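Local coordinates for esterase Rv0045c (PDB 6WYN), which hydrolyses carboxylic esters, with a strong preference for short, straight-chain alkyl esters, although its physiological substrate is not known, at residues Glu45-Ala56 with His96-Gly104; Glu207-Thr218 with Ser238-Trp248. One frame throughout, in Å; residues are numbered along the deposited sequence.

In the fold
The two interactions follow one another along the chain, interaction 1 closing before interaction 2 opens. Their centres are about 22 Å apart and they do not touch, the nearest atoms being about 8 Å away. Interaction 1 is largely buried and joins the N-terminal helix 49-55 to helix 99-105 of the alpha/beta-hydrolase core, away from the active-site residues. Interaction 2, where a hairpin packs on helix 211-221, lies further out, its centre about 22 Å from that of the chain, against about 15 Å for interaction 1. It lies nearer a functional site: the side chain of Trp248 is about 11 Å from Gly91, which is involved in substrate selectivity, too far to touch it. Helix 227-237 touches both.

Interaction 1 (Glu45-Ala56 with His96-Gly104); sequences EFALLAENAEQA and HTWDTVIVG
Helix 49-55 crosses helix 99-104 at -69°, with the axes 8.2 Å apart at their closest, and the backbones come nearest where Asn52 faces Thr100. Beyond that point the small side chains of Ala53 and Ala56 let Val103 and Gly104 pack closely: Val103 CG1 lies 3.8 Å from Ala53 CB, and Ala56 CB is at the same distance from Gly104 CA. Thr100 holds its hydroxyl beside its own backbone N (chi1 -64°) and donates from OG1 to Gln55 OE1 at 2.7 Å, reaching a lone pair in the carbonyl plane. Its methyl CG2 meanwhile rests against Ala56. Ahead of helix 49-55, Glu45 OE2 accepts from His96 NE2 at 2.7 Å in a nearly straight bond (165°), taken on the anti side of the carboxylate but close to the imidazole plane. The opposite nitrogen of that ring, ND1, donates to the syn lone pair of Asp99 OD2 at 2.7 Å. Gripped at both nitrogens, the imidazole is fixed in rotation between two carboxylates, which may favour a protonated ring, although Arg67, salt-bridged to the same OE2, would partly offset this. His236 stacks on His96. The contact fastens the helix before the first strand to the alpha/beta-hydrolase core, away from the active site. Helix 227-237 touches Asn52 and Gln55, strand 73-78 supplies Trp78 against Asp99 and Val103, and Pro317 of helix 317-328 meets Gln55 and Thr100.

Interaction 2 (Glu207-Thr218 with Ser238-Trp248); sequences EFPSFQAMLDLT and SRRLDNGNWVW
Met214 sets CG beside its backbone N (chi1 -58°) and then bends at chi3 (100°), which carries its methyl CE over the face of Trp248, 3.5 Å from the centroid of the five-membered ring. The sulfur stands at a distance above the six-membered ring, 4.7 Å from its centroid, a Met-aromatic contact, and SD also touches Trp246 CB at 3.6 Å. Phe208 turns its edge toward the face of Trp248 in an offset edge-to-face pair, and Thr218 OG1 lies at the rim of the indole. On Trp246, Phe211, with CG anti to N, lays CB over the six-membered ring and points its ring edge at the same indole, centroids 5.5 Å apart, while Arg240 CG lies over the opposite face, toward its rim. Trp246 and Trp248 belong to the second strand of a beta-hairpin, 238-248, whose turn runs from Leu241 to Gly244. Phe208 extends this small sheet by one antiparallel bridge, a hydrogen-bonded pair in which Trp246 N donates to Phe208 O at 2.9 Å and the return bond is weak. Glu207 reaches the hairpin loop, where OE2 accepts from Asn245 ND2, just after the turn, at 2.6 Å on the anti side and, less straight (135°), from Asn243 ND2, within it, at 3.2 Å on the syn side. Asn243 OD1 closes an Asx turn by accepting from the backbone N of Asn245.

Interaction 1 (Glu45-Ala56 with His96-Gly104)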
loop_
_atom_site.group_PDB
_atom_site.type_symbol
_atom_site.label_atom_id
_atom_site.label_comp_id
_atom_site.label_asym_id
_atom_site.label_seq_id
_atom_site.Cartn_x
_atom_site.Cartn_y
_atom_site.Cartn_z
ATOM N N GLU A 45 10.946 15.503 -0.902
ATOM C CA GLU A 45 9.832 14.539 -0.969
ATOM C C GLU A 45 8.628 15.038 -0.157
ATOM O O GLU A 45 7.531 14.491 -0.345
ATOM C CB GLU A 45 10.339 13.150 -0.583
ATOM C CG GLU A 45 10.542 12.901 0.891
ATOM C CD GLU A 45 10.759 11.415 1.188
ATOM O OE1 GLU A 45 11.686 11.088 1.988
ATOM O OE2 GLU A 45 10.001 10.575 0.610
ATOM N N PHE A 46 8.784 16.011 0.724
ATOM C CA PHE A 46 7.664 16.582 1.517
ATOM C C PHE A 46 7.168 17.921 0.913
ATOM O O PHE A 46 6.278 18.536 1.494
ATOM C CB PHE A 46 8.101 16.680 2.979
ATOM C CG PHE A 46 8.601 15.368 3.526
ATOM C CD1 PHE A 46 7.806 14.229 3.450
ATOM C CD2 PHE A 46 9.856 15.271 4.120
ATOM C CE1 PHE A 46 8.280 13.004 3.891
ATOM C CE2 PHE A 46 10.305 14.061 4.633
ATOM C CZ PHE A 46 9.514 12.945 4.517
ATOM N N ALA A 47 7.634 18.323 -0.254
ATOM C CA ALA A 47 7.314 19.655 -0.821
ATOM C C ALA A 47 5.835 19.749 -1.262
ATOM O O ALA A 47 5.357 20.864 -1.400
ATOM C CB ALA A 47 8.237 19.929 -1.980
ATOM N N LEU A 48 5.121 18.648 -1.521
ATOM C CA LEU A 48 3.728 18.713 -2.053
ATOM C C LEU A 48 2.697 18.437 -0.978
ATOM O O LEU A 48 1.535 18.190 -1.343
ATOM C CB LEU A 48 3.593 17.707 -3.188
ATOM C CG LEU A 48 4.549 17.974 -4.337
ATOM C CD1 LEU A 48 4.394 16.917 -5.410
ATOM C CD2 LEU A 48 4.320 19.389 -4.899
ATOM N N LEU A 49 3.050 18.466 0.300
ATOM C CA LEU A 49 2.081 17.982 1.320
ATOM C C LEU A 49 0.830 18.892 1.384
ATOM O O LEU A 49 -0.228 18.377 1.814
ATOM C CB LEU A 49 2.725 17.830 2.695
ATOM C CG LEU A 49 3.696 16.652 2.857
ATOM C CD1 LEU A 49 4.231 16.646 4.288
ATOM C CD2 LEU A 49 3.023 15.326 2.515
ATOM N N ALA A 50 0.934 20.179 1.024
ATOM C CA ALA A 50 -0.215 21.110 1.025
ATOM C C ALA A 50 -1.292 20.564 0.069
ATOM O O ALA A 50 -2.476 20.675 0.429
ATOM C CB ALA A 50 0.230 22.508 0.658
ATOM N N GLU A 51 -0.881 19.960 -1.051
ATOM C CA GLU A 51 -1.777 19.318 -2.043
ATOM C C GLU A 51 -2.519 18.182 -1.364
ATOM O O GLU A 51 -3.750 18.065 -1.561
ATOM C CB GLU A 51 -1.011 18.834 -3.273
ATOM C CG GLU A 51 -0.326 19.926 -4.085
ATOM C CD GLU A 51 0.393 19.428 -5.339
ATOM O OE1 GLU A 51 0.998 20.266 -6.039
ATOM O OE2 GLU A 51 0.325 18.216 -5.657
ATOM N N ASN A 52 -1.840 17.381 -0.539
ATOM C CA ASN A 52 -2.479 16.271 0.196
ATOM C C ASN A 52 -3.461 16.816 1.224
ATOM O O ASN A 52 -4.582 16.229 1.338
ATOM C CB ASN A 52 -1.484 15.323 0.866
ATOM C CG ASN A 52 -0.523 14.709 -0.125
ATOM O OD1 ASN A 52 0.583 15.225 -0.274
ATOM N ND2 ASN A 52 -0.949 13.685 -0.857
ATOM N N ALA A 53 -3.110 17.850 1.973
ATOM C CA ALA A 53 -4.073 18.459 2.928
ATOM C C ALA A 53 -5.344 18.955 2.177
ATOM O O ALA A 53 -6.418 18.678 2.640
ATOM C CB ALA A 53 -3.420 19.565 3.717
ATOM N N GLU A 54 -5.209 19.638 1.044
ATOM C CA GLU A 54 -6.356 20.127 0.225
ATOM C C GLU A 54 -7.196 18.914 -0.253
ATOM O O GLU A 54 -8.398 18.870 0.015
ATOM C CB GLU A 54 -5.747 20.985 -0.885
ATOM C CG GLU A 54 -6.712 21.533 -1.925
ATOM C CD GLU A 54 -6.039 22.144 -3.164
ATOM O OE1 GLU A 54 -6.733 22.885 -3.925
ATOM O OE2 GLU A 54 -4.823 21.871 -3.395
ATOM N N GLN A 55 -6.578 17.888 -0.836
ATOM C CA GLN A 55 -7.309 16.655 -1.251
ATOM C C GLN A 55 -8.045 16.046 -0.057
ATOM O O GLN A 55 -9.147 15.519 -0.258
ATOM C CB GLN A 55 -6.372 15.682 -1.948
ATOM C CG GLN A 55 -7.065 14.474 -2.542
ATOM C CD GLN A 55 -6.106 13.526 -3.241
ATOM O OE1 GLN A 55 -5.049 13.128 -2.721
ATOM N NE2 GLN A 55 -6.506 13.081 -4.417
ATOM N N ALA A 56 -7.497 16.125 1.154
ATOM C CA ALA A 56 -8.161 15.548 2.334
ATOM C C ALA A 56 -9.206 16.527 2.876
ATOM O O ALA A 56 -9.892 16.143 3.836
ATOM C CB ALA A 56 -7.149 15.203 3.399
ATOM N N HIS A 96 4.094 6.864 0.025
ATOM C CA HIS A 96 3.479 8.188 -0.226
ATOM C C HIS A 96 2.022 8.021 -0.693
ATOM O O HIS A 96 1.277 9.022 -0.614
ATOM C CB HIS A 96 4.254 9.005 -1.260
ATOM C CG HIS A 96 5.451 9.707 -0.713
ATOM N ND1 HIS A 96 5.336 10.866 -0.000
ATOM C CD2 HIS A 96 6.780 9.430 -0.799
ATOM C CE1 HIS A 96 6.543 11.301 0.335
ATOM N NE2 HIS A 96 7.442 10.429 -0.135
ATOM N N THR A 97 1.614 6.822 -1.137
ATOM C CA THR A 97 0.204 6.555 -1.529
ATOM C C THR A 97 -0.682 6.951 -0.347
ATOM O O THR A 97 -1.844 7.334 -0.549
ATOM C CB THR A 97 -0.032 5.092 -1.954
ATOM O OG1 THR A 97 -1.282 4.981 -2.642
ATOM C CG2 THR A 97 -0.080 4.141 -0.789
ATOM N N TRP A 98 -0.175 6.848 0.866
ATOM C CA TRP A 98 -0.995 7.115 2.070
ATOM C C TRP A 98 -1.002 8.579 2.519
ATOM O O TRP A 98 -1.705 8.842 3.490
ATOM C CB TRP A 98 -0.564 6.224 3.205
ATOM C CG TRP A 98 -0.638 4.787 2.890
ATOM C CD1 TRP A 98 0.394 3.932 2.614
ATOM C CD2 TRP A 98 -1.846 4.036 2.782
ATOM N NE1 TRP A 98 -0.090 2.667 2.449
ATOM C CE2 TRP A 98 -1.463 2.708 2.485
ATOM C CE3 TRP A 98 -3.199 4.353 2.923
ATOM C CZ2 TRP A 98 -2.402 1.700 2.308
ATOM C CZ3 TRP A 98 -4.120 3.357 2.732
ATOM C CH2 TRP A 98 -3.720 2.039 2.501
ATOM N N ASP A 99 -0.252 9.479 1.887
ATOM C CA ASP A 99 -0.050 10.867 2.393
ATOM C C ASP A 99 -1.414 11.526 2.704
ATOM O O ASP A 99 -1.580 12.141 3.765
ATOM C CB ASP A 99 0.757 11.693 1.395
ATOM C CG ASP A 99 2.223 11.309 1.248
ATOM O OD1 ASP A 99 2.697 10.389 2.009
ATOM O OD2 ASP A 99 2.874 11.918 0.345
ATOM N N THR A 100 -2.355 11.441 1.778
ATOM C CA THR A 100 -3.636 12.174 1.900
ATOM C C THR A 100 -4.369 11.586 3.068
ATOM O O THR A 100 -4.806 12.356 3.936
ATOM C CB THR A 100 -4.437 12.199 0.597
ATOM O OG1 THR A 100 -3.695 12.926 -0.379
ATOM C CG2 THR A 100 -5.797 12.841 0.809
ATOM N N VAL A 101 -4.487 10.261 3.116
ATOM C CA VAL A 101 -5.204 9.596 4.224
ATOM C C VAL A 101 -4.543 9.974 5.563
ATOM O O VAL A 101 -5.240 10.222 6.554
ATOM C CB VAL A 101 -5.281 8.076 3.985
ATOM C CG1 VAL A 101 -5.638 7.306 5.226
ATOM C CG2 VAL A 101 -6.245 7.730 2.864
ATOM N N ILE A 102 -3.220 9.874 5.646
ATOM C CA ILE A 102 -2.520 10.109 6.929
ATOM C C ILE A 102 -2.713 11.578 7.340
ATOM O O ILE A 102 -3.005 11.807 8.483
ATOM C CB ILE A 102 -1.064 9.644 6.804
ATOM C CG1 ILE A 102 -1.083 8.120 6.761
ATOM C CG2 ILE A 102 -0.201 10.168 7.937
ATOM C CD1 ILE A 102 0.270 7.534 6.533
ATOM N N VAL A 103 -2.604 12.509 6.421
ATOM C CA VAL A 103 -2.742 13.967 6.714
ATOM C C VAL A 103 -4.181 14.217 7.185
ATOM O O VAL A 103 -4.382 14.853 8.239
ATOM C CB VAL A 103 -2.321 14.803 5.489
ATOM C CG1 VAL A 103 -2.768 16.281 5.556
ATOM C CG2 VAL A 103 -0.818 14.753 5.341
ATOM N N GLY A 104 -5.174 13.647 6.500
ATOM C CA GLY A 104 -6.579 13.783 6.916
ATOM C C GLY A 104 -6.890 13.140 8.232
ATOM O O GLY A 104 -7.753 13.677 8.999
#

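Interaction 2 (Glu207-Thr218 with Ser238-Trp248)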
loop_
_atom_site.group_PDB
_atom_site.type_symbol
_atom_site.label_atom_id
_atom_site.label_comp_id
_atom_site.label_asym_id
_atom_site.label_seq_id
_atom_site.Cartn_x
_atom_site.Cartn_y
_atom_site.Cartn_z
ATOM N N GLU A 207 13.916 2.858 -19.278
ATOM C CA GLU A 207 14.339 4.251 -18.989
ATOM C C GLU A 207 13.300 5.128 -19.698
ATOM O O GLU A 207 12.585 4.594 -20.556
ATOM C CB GLU A 207 15.786 4.520 -19.437
ATOM C CG GLU A 207 16.848 4.120 -18.408
ATOM C CD GLU A 207 18.293 4.589 -18.624
ATOM O OE1 GLU A 207 19.213 3.793 -18.340
ATOM O OE2 GLU A 207 18.512 5.756 -19.041
ATOM N N PHE A 208 13.187 6.405 -19.360
ATOM C CA PHE A 208 12.132 7.274 -19.926
ATOM C C PHE A 208 12.755 8.608 -20.276
ATOM O O PHE A 208 13.515 9.186 -19.500
ATOM C CB PHE A 208 10.953 7.449 -18.960
ATOM C CG PHE A 208 10.083 6.233 -18.758
ATOM C CD1 PHE A 208 9.012 5.977 -19.607
ATOM C CD2 PHE A 208 10.324 5.346 -17.717
ATOM C CE1 PHE A 208 8.205 4.861 -19.417
ATOM C CE2 PHE A 208 9.523 4.226 -17.529
ATOM C CZ PHE A 208 8.449 3.997 -18.369
ATOM N N PRO A 209 12.473 9.132 -21.479
ATOM C CA PRO A 209 13.109 10.369 -21.911
ATOM C C PRO A 209 12.777 11.536 -20.977
ATOM O O PRO A 209 13.535 12.476 -20.911
ATOM C CB PRO A 209 12.512 10.593 -23.306
ATOM C CG PRO A 209 11.214 9.806 -23.285
ATOM C CD PRO A 209 11.534 8.580 -22.463
ATOM N N SER A 210 11.618 11.487 -20.322
ATOM C CA SER A 210 11.108 12.630 -19.544
ATOM C C SER A 210 10.234 12.125 -18.399
ATOM O O SER A 210 9.822 10.937 -18.420
ATOM C CB SER A 210 10.366 13.585 -20.432
ATOM O OG SER A 210 9.199 12.968 -20.945
ATOM N N PHE A 211 9.977 13.021 -17.454
ATOM C CA PHE A 211 8.931 12.870 -16.421
ATOM C C PHE A 211 7.585 12.715 -17.145
ATOM O O PHE A 211 6.879 11.759 -16.822
ATOM C CB PHE A 211 8.965 14.056 -15.449
ATOM C CG PHE A 211 7.881 14.019 -14.404
ATOM C CD1 PHE A 211 8.041 13.297 -13.235
ATOM C CD2 PHE A 211 6.697 14.709 -14.589
ATOM C CE1 PHE A 211 7.032 13.259 -12.279
ATOM C CE2 PHE A 211 5.689 14.670 -13.636
ATOM C CZ PHE A 211 5.863 13.954 -12.478
ATOM N N GLN A 212 7.288 13.591 -18.120
ATOM C CA GLN A 212 5.980 13.654 -18.826
ATOM C C GLN A 212 5.617 12.282 -19.400
ATOM O O GLN A 212 4.469 11.910 -19.312
ATOM C CB GLN A 212 5.999 14.721 -19.920
ATOM C CG GLN A 212 4.655 14.890 -20.632
ATOM C CD GLN A 212 3.579 15.343 -19.677
ATOM O OE1 GLN A 212 3.785 16.252 -18.879
ATOM N NE2 GLN A 212 2.422 14.701 -19.726
ATOM N N ALA A 213 6.578 11.531 -19.927
ATOM C CA ALA A 213 6.379 10.191 -20.530
ATOM C C ALA A 213 5.901 9.163 -19.487
ATOM O O ALA A 213 5.123 8.209 -19.819
ATOM C CB ALA A 213 7.685 9.739 -21.140
ATOM N N MET A 214 6.366 9.292 -18.250
ATOM C CA MET A 214 5.850 8.419 -17.165
ATOM C C MET A 214 4.433 8.874 -16.804
ATOM O O MET A 214 3.537 8.024 -16.672
ATOM C CB MET A 214 6.803 8.490 -15.971
ATOM C CG MET A 214 8.223 8.077 -16.363
ATOM S SD MET A 214 9.253 7.963 -14.894
ATOM C CE MET A 214 9.246 6.200 -14.624
ATOM N N LEU A 215 4.229 10.192 -16.752
ATOM C CA LEU A 215 2.910 10.804 -16.492
ATOM C C LEU A 215 1.912 10.408 -17.602
ATOM O O LEU A 215 0.797 10.055 -17.241
ATOM C CB LEU A 215 3.096 12.308 -16.344
ATOM C CG LEU A 215 1.825 13.072 -16.005
ATOM C CD1 LEU A 215 1.137 12.524 -14.775
ATOM C CD2 LEU A 215 2.123 14.541 -15.841
ATOM N N ASP A 216 2.344 10.294 -18.860
ATOM C CA ASP A 216 1.478 9.941 -20.027
ATOM C C ASP A 216 0.942 8.515 -19.867
ATOM O O ASP A 216 -0.249 8.304 -20.068
ATOM C CB ASP A 216 2.243 10.128 -21.346
ATOM C CG ASP A 216 2.396 11.593 -21.770
ATOM O OD1 ASP A 216 1.625 12.470 -21.265
ATOM O OD2 ASP A 216 3.262 11.864 -22.642
ATOM N N LEU A 217 1.809 7.597 -19.433
ATOM C CA LEU A 217 1.496 6.191 -19.097
ATOM C C LEU A 217 0.454 6.131 -17.968
ATOM O O LEU A 217 -0.532 5.411 -18.077
ATOM C CB LEU A 217 2.842 5.578 -18.702
ATOM C CG LEU A 217 3.064 4.145 -19.157
ATOM C CD1 LEU A 217 2.813 4.013 -20.660
ATOM C CD2 LEU A 217 4.471 3.679 -18.773
ATOM N N THR A 218 0.614 6.933 -16.922
ATOM C CA THR A 218 -0.279 6.939 -15.735
ATOM C C THR A 218 -1.620 7.580 -16.131
ATOM O O THR A 218 -2.688 7.099 -15.729
ATOM C CB THR A 218 0.439 7.683 -14.615
ATOM O OG1 THR A 218 1.711 7.055 -14.436
ATOM C CG2 THR A 218 -0.339 7.691 -13.335
ATOM N N SER A 238 8.820 7.718 -8.845
ATOM C CA SER A 238 9.843 7.823 -9.908
ATOM C C SER A 238 11.090 8.589 -9.416
ATOM O O SER A 238 11.003 9.272 -8.380
ATOM C CB SER A 238 9.234 8.443 -11.144
ATOM O OG SER A 238 9.112 9.841 -11.055
ATOM N N ARG A 239 12.191 8.522 -10.170
ATOM C CA ARG A 239 13.387 9.385 -9.931
ATOM C C ARG A 239 14.147 9.671 -11.227
ATOM O O ARG A 239 14.148 8.785 -12.115
ATOM C CB ARG A 239 14.345 8.710 -8.950
ATOM C CG ARG A 239 15.025 7.462 -9.495
ATOM C CD ARG A 239 15.483 6.559 -8.353
ATOM N NE ARG A 239 16.200 5.398 -8.844
ATOM C CZ ARG A 239 17.442 5.414 -9.352
ATOM N NH1 ARG A 239 17.994 4.289 -9.765
ATOM N NH2 ARG A 239 18.133 6.540 -9.446
ATOM N N ARG A 240 14.835 10.817 -11.272
ATOM C CA ARG A 240 15.671 11.242 -12.425
ATOM C C ARG A 240 17.084 10.652 -12.302
ATOM O O ARG A 240 17.689 10.815 -11.237
ATOM C CB ARG A 240 15.751 12.768 -12.511
ATOM C CG ARG A 240 16.209 13.250 -13.881
ATOM C CD ARG A 240 16.860 14.613 -13.910
ATOM N NE ARG A 240 16.946 15.021 -15.307
ATOM C CZ ARG A 240 16.261 16.012 -15.882
ATOM N NH1 ARG A 240 15.439 16.776 -15.177
ATOM N NH2 ARG A 240 16.420 16.249 -17.173
ATOM N N LEU A 241 17.580 9.997 -13.352
ATOM C CA LEU A 241 18.994 9.541 -13.483
ATOM C C LEU A 241 19.866 10.734 -13.871
ATOM O O LEU A 241 19.331 11.671 -14.494
ATOM C CB LEU A 241 19.081 8.449 -14.549
ATOM C CG LEU A 241 18.200 7.229 -14.299
ATOM C CD1 LEU A 241 18.411 6.201 -15.401
ATOM C CD2 LEU A 241 18.490 6.631 -12.938
ATOM N N ASP A 242 21.163 10.698 -13.538
ATOM C CA ASP A 242 22.140 11.759 -13.914
ATOM C C ASP A 242 22.101 11.946 -15.432
ATOM O O ASP A 242 22.149 13.103 -15.872
ATOM C CB ASP A 242 23.549 11.425 -13.433
ATOM C CG ASP A 242 23.535 11.066 -11.961
ATOM O OD1 ASP A 242 23.202 11.944 -11.169
ATOM O OD2 ASP A 242 23.778 9.898 -11.642
ATOM N N ASN A 243 21.928 10.862 -16.196
ATOM C CA ASN A 243 21.900 10.902 -17.685
ATOM C C ASN A 243 20.612 11.573 -18.191
ATOM O O ASN A 243 20.351 11.452 -19.406
ATOM C CB ASN A 243 22.057 9.513 -18.307
ATOM C CG ASN A 243 20.918 8.569 -17.998
ATOM O OD1 ASN A 243 19.801 9.002 -17.700
ATOM N ND2 ASN A 243 21.196 7.279 -18.067
ATOM N N GLY A 244 19.822 12.208 -17.308
ATOM C CA GLY A 244 18.646 13.029 -17.666
ATOM C C GLY A 244 17.348 12.227 -17.812
ATOM O O GLY A 244 16.277 12.857 -17.758
ATOM N N ASN A 245 17.444 10.912 -18.036
ATOM C CA ASN A 245 16.308 9.964 -18.130
ATOM C C ASN A 245 15.655 9.750 -16.753
ATOM O O ASN A 245 16.293 10.052 -15.727
ATOM C CB ASN A 245 16.756 8.608 -18.676
ATOM C CG ASN A 245 17.020 8.626 -20.168
ATOM O OD1 ASN A 245 16.688 9.597 -20.855
ATOM N ND2 ASN A 245 17.598 7.548 -20.675
ATOM N N TRP A 246 14.433 9.193 -16.746
ATOM C CA TRP A 246 13.663 8.832 -15.528
ATOM C C TRP A 246 13.382 7.331 -15.464
ATOM O O TRP A 246 13.223 6.709 -16.528
ATOM C CB TRP A 246 12.361 9.612 -15.482
ATOM C CG TRP A 246 12.576 11.079 -15.545
ATOM C CD1 TRP A 246 13.023 11.816 -16.604
ATOM C CD2 TRP A 246 12.383 11.994 -14.463
ATOM N NE1 TRP A 246 13.073 13.144 -16.266
ATOM C CE2 TRP A 246 12.697 13.281 -14.956
ATOM C CE3 TRP A 246 11.955 11.851 -13.140
ATOM C CZ2 TRP A 246 12.564 14.424 -14.164
ATOM C CZ3 TRP A 246 11.840 12.975 -12.357
ATOM C CH2 TRP A 246 12.143 14.242 -12.860
ATOM N N VAL A 247 13.259 6.801 -14.236
ATOM C CA VAL A 247 12.921 5.372 -13.960
ATOM C C VAL A 247 11.893 5.286 -12.816
ATOM O O VAL A 247 11.792 6.270 -12.005
ATOM C CB VAL A 247 14.222 4.611 -13.644
ATOM C CG1 VAL A 247 13.956 3.175 -13.215
ATOM C CG2 VAL A 247 15.171 4.665 -14.848
ATOM N N TRP A 248 11.130 4.197 -12.773
ATOM C CA TRP A 248 10.251 3.834 -11.629
ATOM C C TRP A 248 11.115 3.446 -10.426
ATOM O O TRP A 248 12.160 2.772 -10.597
ATOM C CB TRP A 248 9.270 2.709 -11.976
ATOM C CG TRP A 248 8.273 3.046 -13.057
ATOM C CD1 TRP A 248 8.172 2.458 -14.292
ATOM C CD2 TRP A 248 7.197 4.018 -12.997
ATOM N NE1 TRP A 248 7.115 2.993 -14.985
ATOM C CE2 TRP A 248 6.512 3.963 -14.233
ATOM C CE3 TRP A 248 6.739 4.924 -12.027
ATOM C CZ2 TRP A 248 5.404 4.769 -14.518
ATOM C CZ3 TRP A 248 5.651 5.721 -12.312
ATOM C CH2 TRP A 248 4.991 5.645 -13.544
#